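Local coordinates for protein Udp-n-acetylglucosamine pyrophosphorylase (Trypanosoma brucei, PDB 4BQH) that probably catalyses the transfer of uridylyl from UTP to N-acetyl-alpha-D-glucosamine 1-phosphate, giving UDP-N-acetyl-alpha-D-glucosamine and diphosphate, at residues D139-R144 / R453-Q458; K145-M150 / D282-N287; T460-T465 / A502-L507. All blocks are in the same frame, centred on the assembly; numbering follows the deposited sequence.

Contact 1 (D139-R144 / R453-Q458); sequences DGLQQR and RLLLSQ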
loop_
_atom_site.group_PDB
_atom_site.type_symbol
_atom_site.label_atom_id
_atom_site.label_comp_id
_atom_site.label_asym_id
_atom_site.label_seq_id
_atom_site.Cartn_x
_atom_site.Cartn_y
_atom_site.Cartn_z
ATOM N N ASP A 139 14.996 -14.627 -0.427
ATOM C CA ASP A 139 15.595 -15.947 -0.316
ATOM C C ASP A 139 14.628 -16.858 0.400
ATOM O O ASP A 139 13.767 -16.403 1.173
ATOM C CB ASP A 139 16.884 -15.880 0.503
ATOM C CG ASP A 139 17.929 -14.993 -0.130
ATOM O OD1 ASP A 139 18.008 -14.940 -1.379
ATOM O OD2 ASP A 139 18.662 -14.342 0.634
ATOM N N GLY A 140 14.776 -18.152 0.174
ATOM C CA GLY A 140 13.930 -19.100 0.845
ATOM C C GLY A 140 12.709 -19.467 0.027
ATOM O O GLY A 140 11.890 -20.260 0.476
ATOM N N LEU A 141 12.568 -18.853 -1.144
ATOM C CA LEU A 141 11.493 -19.224 -2.051
ATOM C C LEU A 141 12.082 -19.869 -3.288
ATOM O O LEU A 141 13.068 -19.385 -3.844
ATOM C CB LEU A 141 10.635 -18.020 -2.437
ATOM C CG LEU A 141 9.911 -17.324 -1.275
ATOM C CD1 LEU A 141 9.274 -16.038 -1.779
ATOM C CD2 LEU A 141 8.854 -18.245 -0.659
ATOM N N GLN A 142 11.452 -20.957 -3.720
ATOM C CA GLN A 142 11.816 -21.602 -4.963
ATOM C C GLN A 142 11.470 -20.745 -6.180
ATOM O O GLN A 142 12.111 -20.864 -7.217
ATOM C CB GLN A 142 11.157 -22.980 -5.048
ATOM C CG GLN A 142 11.679 -23.951 -3.977
ATOM C CD GLN A 142 11.311 -25.388 -4.260
ATOM O OE1 GLN A 142 10.720 -26.047 -3.425
ATOM N NE2 GLN A 142 11.629 -25.868 -5.450
ATOM N N GLN A 143 10.449 -19.889 -6.060
ATOM C CA GLN A 143 10.172 -18.921 -7.105
ATOM C C GLN A 143 11.287 -17.930 -6.953
ATOM O O GLN A 143 11.661 -17.602 -5.841
ATOM C CB GLN A 143 8.851 -18.176 -6.845
ATOM C CG GLN A 143 7.644 -19.072 -6.787
ATOM C CD GLN A 143 6.439 -18.358 -6.223
ATOM O OE1 GLN A 143 5.692 -17.726 -6.962
ATOM N NE2 GLN A 143 6.251 -18.444 -4.917
ATOM N N ARG A 144 11.833 -17.423 -8.032
ATOM C CA ARG A 144 12.878 -16.432 -7.798
ATOM C C ARG A 144 12.325 -15.145 -8.347
ATOM O O ARG A 144 12.714 -14.680 -9.409
ATOM C CB ARG A 144 14.232 -16.861 -8.399
ATOM C CG ARG A 144 14.753 -18.218 -7.918
ATOM C CD ARG A 144 14.929 -18.326 -6.403
ATOM N N ARG A 453 8.221 -17.221 6.126
ATOM C CA ARG A 453 7.556 -18.174 7.011
ATOM C C ARG A 453 6.032 -18.041 6.992
ATOM O O ARG A 453 5.338 -19.041 6.961
ATOM C CB ARG A 453 8.079 -18.064 8.463
ATOM C CG ARG A 453 7.319 -18.914 9.490
ATOM C CD ARG A 453 7.807 -18.612 10.925
ATOM N NE ARG A 453 9.266 -18.642 10.933
ATOM C CZ ARG A 453 10.043 -17.588 11.161
ATOM N NH1 ARG A 453 9.524 -16.393 11.492
ATOM N NH2 ARG A 453 11.339 -17.739 11.098
ATOM N N LEU A 454 5.499 -16.815 7.027
ATOM C CA LEU A 454 4.039 -16.655 7.007
ATOM C C LEU A 454 3.449 -17.127 5.672
ATOM O O LEU A 454 2.383 -17.755 5.650
ATOM C CB LEU A 454 3.643 -15.188 7.229
ATOM C CG LEU A 454 4.039 -14.613 8.609
ATOM C CD1 LEU A 454 3.714 -13.121 8.631
ATOM C CD2 LEU A 454 3.329 -15.329 9.745
ATOM N N LEU A 455 4.151 -16.819 4.592
ATOM C CA LEU A 455 3.691 -17.192 3.233
ATOM C C LEU A 455 3.590 -18.704 3.127
ATOM O O LEU A 455 2.535 -19.254 2.762
ATOM C CB LEU A 455 4.623 -16.634 2.148
ATOM C CG LEU A 455 4.143 -16.796 0.686
ATOM C CD1 LEU A 455 2.986 -15.835 0.375
ATOM C CD2 LEU A 455 5.263 -16.580 -0.310
ATOM N N LEU A 456 4.664 -19.391 3.500
ATOM C CA LEU A 456 4.628 -20.862 3.475
ATOM C C LEU A 456 3.559 -21.445 4.388
ATOM O O LEU A 456 2.843 -22.378 4.025
ATOM C CB LEU A 456 6.006 -21.445 3.793
ATOM C CG LEU A 456 7.156 -21.052 2.876
ATOM C CD1 LEU A 456 8.372 -21.914 3.194
ATOM C CD2 LEU A 456 6.791 -21.166 1.409
ATOM N N SER A 457 3.395 -20.870 5.577
ATOM C CA SER A 457 2.372 -21.361 6.480
ATOM C C SER A 457 0.969 -21.239 5.917
ATOM O O SER A 457 0.114 -22.111 6.141
ATOM C CB SER A 457 2.449 -20.647 7.831
ATOM O OG SER A 457 3.537 -21.188 8.549
ATOM N N GLN A 458 0.738 -20.164 5.179
ATOM C CA GLN A 458 -0.548 -19.936 4.550
ATOM C C GLN A 458 -0.781 -20.936 3.411
ATOM O O GLN A 458 -1.850 -21.535 3.317
ATOM C CB GLN A 458 -0.601 -18.517 3.984
ATOM C CG GLN A 458 -1.970 -18.225 3.414
ATOM C CD GLN A 458 -2.077 -16.840 2.822
ATOM O OE1 GLN A 458 -1.119 -16.304 2.250
ATOM N NE2 GLN A 458 -3.252 -16.270 2.930
#
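L141 meets L455 and L456 through methyl groups alone, and the flat groups nearest this interface lie beside it: the amide of Q143 and the carboxylate of E503, on strand 501-504. The two are bonded to each other, Q143 NE2 giving a hydrogen bond to E503 OE2, while E503 OE1 takes one from the backbone N of Q142. The other end of the Q143 amide, OE1, accepts from K145 NZ, and the Q143 side chain also touches F535, S505 and P506. The apolar part is a one-to-two contact. L141 CD2 touches CD2 of L455 at 4.0 Å and stands 4.1 Å from CD2 of L456. The L141 side chain runs at about a right angle to L455 but slides past L456 in the opposite direction. The two helix leucines are consecutive and reach the same methyl by different rotamers: L455 CG is anti to the backbone N (chi1 -172°), whereas CG of L456 is turned beside it (chi1 -59°). The backbones stay apart, with the CA atoms of L141 and L456 separated by 9.0 Å, so the branch ends do the bridging. L141 and L456 also touch the E503 side chain, and L455 packs on L285. The two segments bury 125 Å² between them, packing the loop between strand 129-130 and helix 147-166 on helix 448-471. Dispersion between methyls gives this contact little directional preference; direction probably comes from the neighbouring carboxylate, whose two oxygens hold the loop after L141 and may fix how that leucine is presented.

Contact 2 (K145-M150 / D282-N287); sequences KSLFMM and DNLLAN
L284 places its CD1 methyl against the ends of two apolar side chains in the first turn of helix 147-166. That methyl lies 3.6 Å from L147 CD2 and equally 3.6 Å from M150 CE, so a single branch serves both partners, one helical turn apart. L147 crosses L284 at about a right angle; M150 approaches at a slant, and its bend at the thioether (chi3 -65°) brings CE round to the leucine. All three residues are buried, and 144 Å² is buried between the segments. A451 and V452 of helix 448-471 touch the same side chain, so the leucine contacts two helices. The next shell fixes the backbones. On the helix side, S146 is the N-cap: its OG accepts from M149 N at 3.1 Å (angle 154°), and the first turn carrying L147 and M150 starts from there. On the loop side, N283 to A286 form a type I beta turn, closed by A286 N on the N283 carbonyl O at 3.2 Å. The side chain of N283 adds an Asx turn, with L285 N 3.1 Å from OD1 and 54° out of the plane of the side-chain amide carbonyl, above it. N283 OD1 also accepts from G435 N, and ND2 donates to E433 O. Further out, K145 NZ forms salt bridges with E153 and E541. The turn follows strand 275-280 of the central mixed sheet, parallel to 114-119 and antiparallel to 359-363, an arrangement consistent with the Rossmann-like core of the GT-A fold, with helix 147-166 packed by the loop at the strand's end.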
loop_
_atom_site.group_PDB
_atom_site.type_symbol
_atom_site.label_atom_id
_atom_site.label_comp_id
_atom_site.label_asym_id
_atom_site.label_seq_id
_atom_site.Cartn_x
_atom_site.Cartn_y
_atom_site.Cartn_z
ATOM N N LYS A 145 11.337 -14.606 -7.637
ATOM C CA LYS A 145 10.552 -13.501 -8.161
ATOM C C LYS A 145 10.714 -12.290 -7.264
ATOM O O LYS A 145 10.739 -12.429 -6.041
ATOM C CB LYS A 145 9.074 -13.892 -8.210
ATOM C CG LYS A 145 8.789 -15.082 -9.123
ATOM C CD LYS A 145 7.340 -15.466 -9.044
ATOM C CE LYS A 145 7.089 -16.711 -9.904
ATOM N NZ LYS A 145 5.689 -17.163 -9.682
ATOM N N SER A 146 10.832 -11.125 -7.889
ATOM C CA SER A 146 10.803 -9.847 -7.169
ATOM C C SER A 146 9.441 -9.597 -6.501
ATOM O O SER A 146 8.429 -10.219 -6.835
ATOM C CB SER A 146 11.166 -8.674 -8.098
ATOM O OG SER A 146 10.210 -8.447 -9.140
ATOM N N LEU A 147 9.426 -8.690 -5.536
ATOM C CA LEU A 147 8.162 -8.256 -4.972
ATOM C C LEU A 147 7.238 -7.672 -6.058
ATOM O O LEU A 147 6.058 -8.003 -6.072
ATOM C CB LEU A 147 8.389 -7.285 -3.801
ATOM C CG LEU A 147 9.129 -7.898 -2.600
ATOM C CD1 LEU A 147 9.442 -6.761 -1.633
ATOM C CD2 LEU A 147 8.316 -8.983 -1.913
ATOM N N PHE A 148 7.762 -6.855 -6.975
ATOM C CA PHE A 148 6.938 -6.355 -8.101
ATOM C C PHE A 148 6.318 -7.510 -8.888
ATOM O O PHE A 148 5.136 -7.498 -9.170
ATOM C CB PHE A 148 7.722 -5.460 -9.069
ATOM C CG PHE A 148 7.848 -4.017 -8.637
ATOM C CD1 PHE A 148 6.738 -3.298 -8.193
ATOM C CD2 PHE A 148 9.067 -3.341 -8.774
ATOM C CE1 PHE A 148 6.856 -1.949 -7.837
ATOM C CE2 PHE A 148 9.188 -1.979 -8.424
ATOM C CZ PHE A 148 8.081 -1.284 -7.946
ATOM N N MET A 149 7.120 -8.517 -9.215
ATOM C CA MET A 149 6.635 -9.612 -10.035
ATOM C C MET A 149 5.481 -10.340 -9.374
ATOM O O MET A 149 4.482 -10.623 -10.028
ATOM C CB MET A 149 7.769 -10.594 -10.353
ATOM C CG MET A 149 7.317 -11.768 -11.202
ATOM S SD MET A 149 8.805 -12.515 -11.882
ATOM C CE MET A 149 8.076 -13.770 -12.930
ATOM N N MET A 150 5.599 -10.617 -8.073
ATOM C CA MET A 150 4.536 -11.331 -7.360
ATOM C C MET A 150 3.249 -10.491 -7.269
ATOM O O MET A 150 2.157 -11.040 -7.392
ATOM C CB MET A 150 4.997 -11.848 -5.998
ATOM C CG MET A 150 5.912 -13.080 -6.121
ATOM S SD MET A 150 6.564 -13.697 -4.550
ATOM C CE MET A 150 7.585 -12.315 -4.081
ATOM N N ASP A 282 6.171 -3.449 0.215
ATOM C CA ASP A 282 6.876 -4.280 1.230
ATOM C C ASP A 282 6.094 -5.467 1.803
ATOM O O ASP A 282 6.664 -6.309 2.507
ATOM C CB ASP A 282 7.456 -3.407 2.370
ATOM C CG ASP A 282 6.409 -2.905 3.370
ATOM O OD1 ASP A 282 5.212 -3.301 3.346
ATOM O OD2 ASP A 282 6.795 -2.066 4.235
ATOM N N ASN A 283 4.801 -5.543 1.505
ATOM C CA ASN A 283 3.963 -6.547 2.136
ATOM C C ASN A 283 3.932 -7.804 1.296
ATOM O O ASN A 283 3.215 -7.870 0.291
ATOM C CB ASN A 283 2.551 -6.011 2.330
ATOM C CG ASN A 283 1.672 -6.975 3.086
ATOM O OD1 ASN A 283 2.130 -8.033 3.525
ATOM N ND2 ASN A 283 0.406 -6.637 3.227
ATOM N N LEU A 284 4.712 -8.807 1.697
ATOM C CA LEU A 284 4.777 -10.034 0.914
ATOM C C LEU A 284 3.429 -10.741 0.847
ATOM O O LEU A 284 3.155 -11.470 -0.123
ATOM C CB LEU A 284 5.801 -11.002 1.520
ATOM C CG LEU A 284 6.084 -12.284 0.716
ATOM C CD1 LEU A 284 6.720 -11.990 -0.643
ATOM C CD2 LEU A 284 6.994 -13.221 1.522
ATOM N N LEU A 285 2.605 -10.560 1.883
ATOM C CA LEU A 285 1.328 -11.258 1.963
ATOM C C LEU A 285 0.131 -10.446 1.421
ATOM O O LEU A 285 -1.018 -10.812 1.665
ATOM C CB LEU A 285 1.043 -11.672 3.400
ATOM C CG LEU A 285 1.706 -12.939 3.969
ATOM C CD1 LEU A 285 3.155 -13.173 3.560
ATOM C CD2 LEU A 285 1.559 -12.835 5.480
ATOM N N ALA A 286 0.411 -9.399 0.662
ATOM C CA ALA A 286 -0.628 -8.447 0.263
ATOM C C ALA A 286 -1.720 -9.149 -0.541
ATOM O O ALA A 286 -1.428 -9.904 -1.483
ATOM C CB ALA A 286 -0.028 -7.318 -0.550
ATOM N N ASN A 287 -2.969 -8.950 -0.115
ATOM C CA ASN A 287 -4.085 -9.551 -0.797
ATOM C C ASN A 287 -4.507 -8.554 -1.881
ATOM O O ASN A 287 -5.386 -7.703 -1.687
ATOM C CB ASN A 287 -5.195 -9.871 0.193
ATOM C CG ASN A 287 -6.280 -10.729 -0.407
ATOM O OD1 ASN A 287 -6.306 -10.953 -1.615
ATOM N ND2 ASN A 287 -7.174 -11.214 0.427
#

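Contact 3 (T460-T465 / A502-L507); sequences TRWLIT and AEISPL
W462 and I504 meet at a slant: CD1 of the isoleucine comes to 4.0 Å from CE3 on the six-membered part of the indole. One residue on, L463 turns to the other inward-pointing residue of strand 502-504, and its CD2 methyl lies 3.7 Å from A502 CB. A502 and I504 therefore take up the two helix residues on one face of the strand, while E503 points away from the helix. Segment 460-465 crosses the strand at nearly a right angle (97°), with the axes 7.9 Å apart at closest. The strand belongs to a small parallel two-stranded sheet with 533-536, and helix 448-471 packs across that sheet, L463 and I504 both reaching I536 of the second strand; M495 of helix 485-497 touches T460 and L463 as well. Near the start of the strand the contact becomes polar. T460 OG1 stands beside its own backbone N (chi1 -58°), where it accepts from A502 N at 2.9 Å (angle 149°). The same hydroxyl is hydrogen-bonded to the carbonyl O of L456, one turn back, so one oxygen ties the strand's backbone to the helix. Past the strand, S505 OG accepts from L507 N at 3.2 Å in an ST turn, and this oxygen is also hydrogen-bonded to E541 OE2.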
loop_
_atom_site.group_PDB
_atom_site.type_symbol
_atom_site.label_atom_id
_atom_site.label_comp_id
_atom_site.label_asym_id
_atom_site.label_seq_id
_atom_site.Cartn_x
_atom_site.Cartn_y
_atom_site.Cartn_z
ATOM N N THR A 460 0.565 -23.795 3.006
ATOM C CA THR A 460 0.446 -25.106 3.627
ATOM C C THR A 460 -0.971 -25.354 4.077
ATOM O O THR A 460 -1.494 -26.441 3.888
ATOM C CB THR A 460 1.424 -25.277 4.809
ATOM O OG1 THR A 460 2.762 -25.078 4.343
ATOM C CG2 THR A 460 1.320 -26.673 5.410
ATOM N N ARG A 461 -1.606 -24.345 4.676
ATOM C CA ARG A 461 -2.995 -24.479 5.040
ATOM C C ARG A 461 -3.865 -24.706 3.804
ATOM O O ARG A 461 -4.782 -25.520 3.844
ATOM C CB ARG A 461 -3.503 -23.250 5.821
ATOM C CG ARG A 461 -3.016 -23.209 7.268
ATOM C CD ARG A 461 -3.577 -22.020 8.060
ATOM N NE ARG A 461 -3.203 -20.696 7.527
ATOM C CZ ARG A 461 -2.124 -20.003 7.894
ATOM N NH1 ARG A 461 -1.284 -20.503 8.790
ATOM N NH2 ARG A 461 -1.887 -18.805 7.376
ATOM N N TRP A 462 -3.585 -23.995 2.708
ATOM C CA TRP A 462 -4.431 -24.138 1.529
ATOM C C TRP A 462 -4.341 -25.529 0.973
ATOM O O TRP A 462 -5.355 -26.125 0.573
ATOM C CB TRP A 462 -4.027 -23.199 0.416
ATOM C CG TRP A 462 -4.207 -21.750 0.683
ATOM C CD1 TRP A 462 -4.939 -21.142 1.701
ATOM C CD2 TRP A 462 -3.712 -20.668 -0.144
ATOM N NE1 TRP A 462 -4.863 -19.770 1.589
ATOM C CE2 TRP A 462 -4.161 -19.426 0.489
ATOM C CE3 TRP A 462 -2.954 -20.600 -1.314
ATOM C CZ2 TRP A 462 -3.852 -18.190 -0.039
ATOM C CZ3 TRP A 462 -2.633 -19.345 -1.829
ATOM C CH2 TRP A 462 -3.067 -18.163 -1.191
ATOM N N LEU A 463 -3.118 -26.054 0.931
ATOM C CA LEU A 463 -2.901 -27.383 0.349
ATOM C C LEU A 463 -3.535 -28.487 1.199
ATOM O O LEU A 463 -4.171 -29.399 0.649
ATOM C CB LEU A 463 -1.400 -27.627 0.148
ATOM C CG LEU A 463 -1.056 -28.976 -0.494
ATOM C CD1 LEU A 463 -1.792 -29.139 -1.822
ATOM C CD2 LEU A 463 0.458 -29.075 -0.687
ATOM N N ILE A 464 -3.393 -28.390 2.527
ATOM C CA ILE A 464 -4.031 -29.353 3.456
ATOM C C ILE A 464 -5.549 -29.334 3.277
ATOM O O ILE A 464 -6.174 -30.386 3.157
ATOM C CB ILE A 464 -3.624 -29.132 4.926
ATOM C CG1 ILE A 464 -2.166 -29.519 5.100
ATOM C CG2 ILE A 464 -4.466 -29.982 5.897
ATOM C CD1 ILE A 464 -1.566 -29.097 6.416
ATOM N N THR A 465 -6.126 -28.140 3.169
ATOM C CA THR A 465 -7.557 -28.011 2.864
ATOM C C THR A 465 -7.954 -28.665 1.541
ATOM O O THR A 465 -8.979 -29.371 1.464
ATOM C CB THR A 465 -7.986 -26.525 2.853
ATOM O OG1 THR A 465 -7.764 -25.979 4.156
ATOM C CG2 THR A 465 -9.466 -26.393 2.484
ATOM N N ALA A 502 4.132 -25.969 1.907
ATOM C CA ALA A 502 3.912 -25.740 0.484
ATOM C C ALA A 502 4.277 -24.301 0.120
ATOM O O ALA A 502 4.190 -23.379 0.955
ATOM C CB ALA A 502 2.455 -26.035 0.132
ATOM N N GLU A 503 4.722 -24.117 -1.117
ATOM C CA GLU A 503 4.953 -22.803 -1.686
ATOM C C GLU A 503 4.189 -22.792 -3.007
ATOM O O GLU A 503 4.431 -23.638 -3.874
ATOM C CB GLU A 503 6.438 -22.571 -1.949
ATOM C CG GLU A 503 6.722 -21.259 -2.659
ATOM C CD GLU A 503 8.173 -21.062 -3.062
ATOM O OE1 GLU A 503 9.062 -21.765 -2.512
ATOM O OE2 GLU A 503 8.416 -20.196 -3.928
ATOM N N ILE A 504 3.261 -21.856 -3.151
ATOM C CA ILE A 504 2.339 -21.880 -4.308
ATOM C C ILE A 504 2.440 -20.562 -5.061
ATOM O O ILE A 504 2.243 -19.484 -4.481
ATOM C CB ILE A 504 0.887 -22.128 -3.855
ATOM C CG1 ILE A 504 0.779 -23.457 -3.086
ATOM C CG2 ILE A 504 -0.089 -22.095 -5.058
ATOM C CD1 ILE A 504 -0.516 -23.664 -2.334
ATOM N N SER A 505 2.719 -20.648 -6.366
ATOM C CA SER A 505 2.770 -19.503 -7.250
ATOM C C SER A 505 1.436 -18.776 -7.255
ATOM O O SER A 505 0.410 -19.421 -7.233
ATOM C CB SER A 505 3.058 -19.961 -8.688
ATOM O OG SER A 505 3.036 -18.840 -9.543
ATOM N N PRO A 506 1.462 -17.428 -7.286
ATOM C CA PRO A 506 0.171 -16.724 -7.415
ATOM C C PRO A 506 -0.529 -17.015 -8.729
ATOM O O PRO A 506 -1.743 -16.870 -8.801
ATOM C CB PRO A 506 0.540 -15.238 -7.323
ATOM C CG PRO A 506 1.930 -15.180 -6.814
ATOM C CD PRO A 506 2.597 -16.508 -7.100
ATOM N N LEU A 507 0.215 -17.416 -9.761
ATOM C CA LEU A 507 -0.417 -17.807 -11.039
ATOM C C LEU A 507 -1.233 -19.093 -10.909
ATOM O O LEU A 507 -2.145 -19.359 -11.719
ATOM C CB LEU A 507 0.640 -17.904 -12.159
ATOM C CG LEU A 507 1.304 -16.576 -12.533
ATOM C CD1 LEU A 507 2.361 -16.746 -13.616
ATOM C CD2 LEU A 507 0.304 -15.491 -12.935
#

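In the fold
Along the chain, contact 1 joins distant parts of the sequence, contact 2 falls within the span it encloses, and contact 3 follows. Contacts 1 and 3 share helix 448-471, their centres about 10 Å apart; the centres of contacts 1 and 2 are about 11 Å apart and those of 2 and 3 about 16 Å. L285 of contact 2 packs on L454 of contact 1, and S505 and P506 of contact 3 lie against K145. Helix 448-471 touches both the turn after strand 275-280 of the central sheet and the small sheet of 501-504 and 533-536, consistent with its linking the nucleotidyltransferase core to the C-terminal part of the chain.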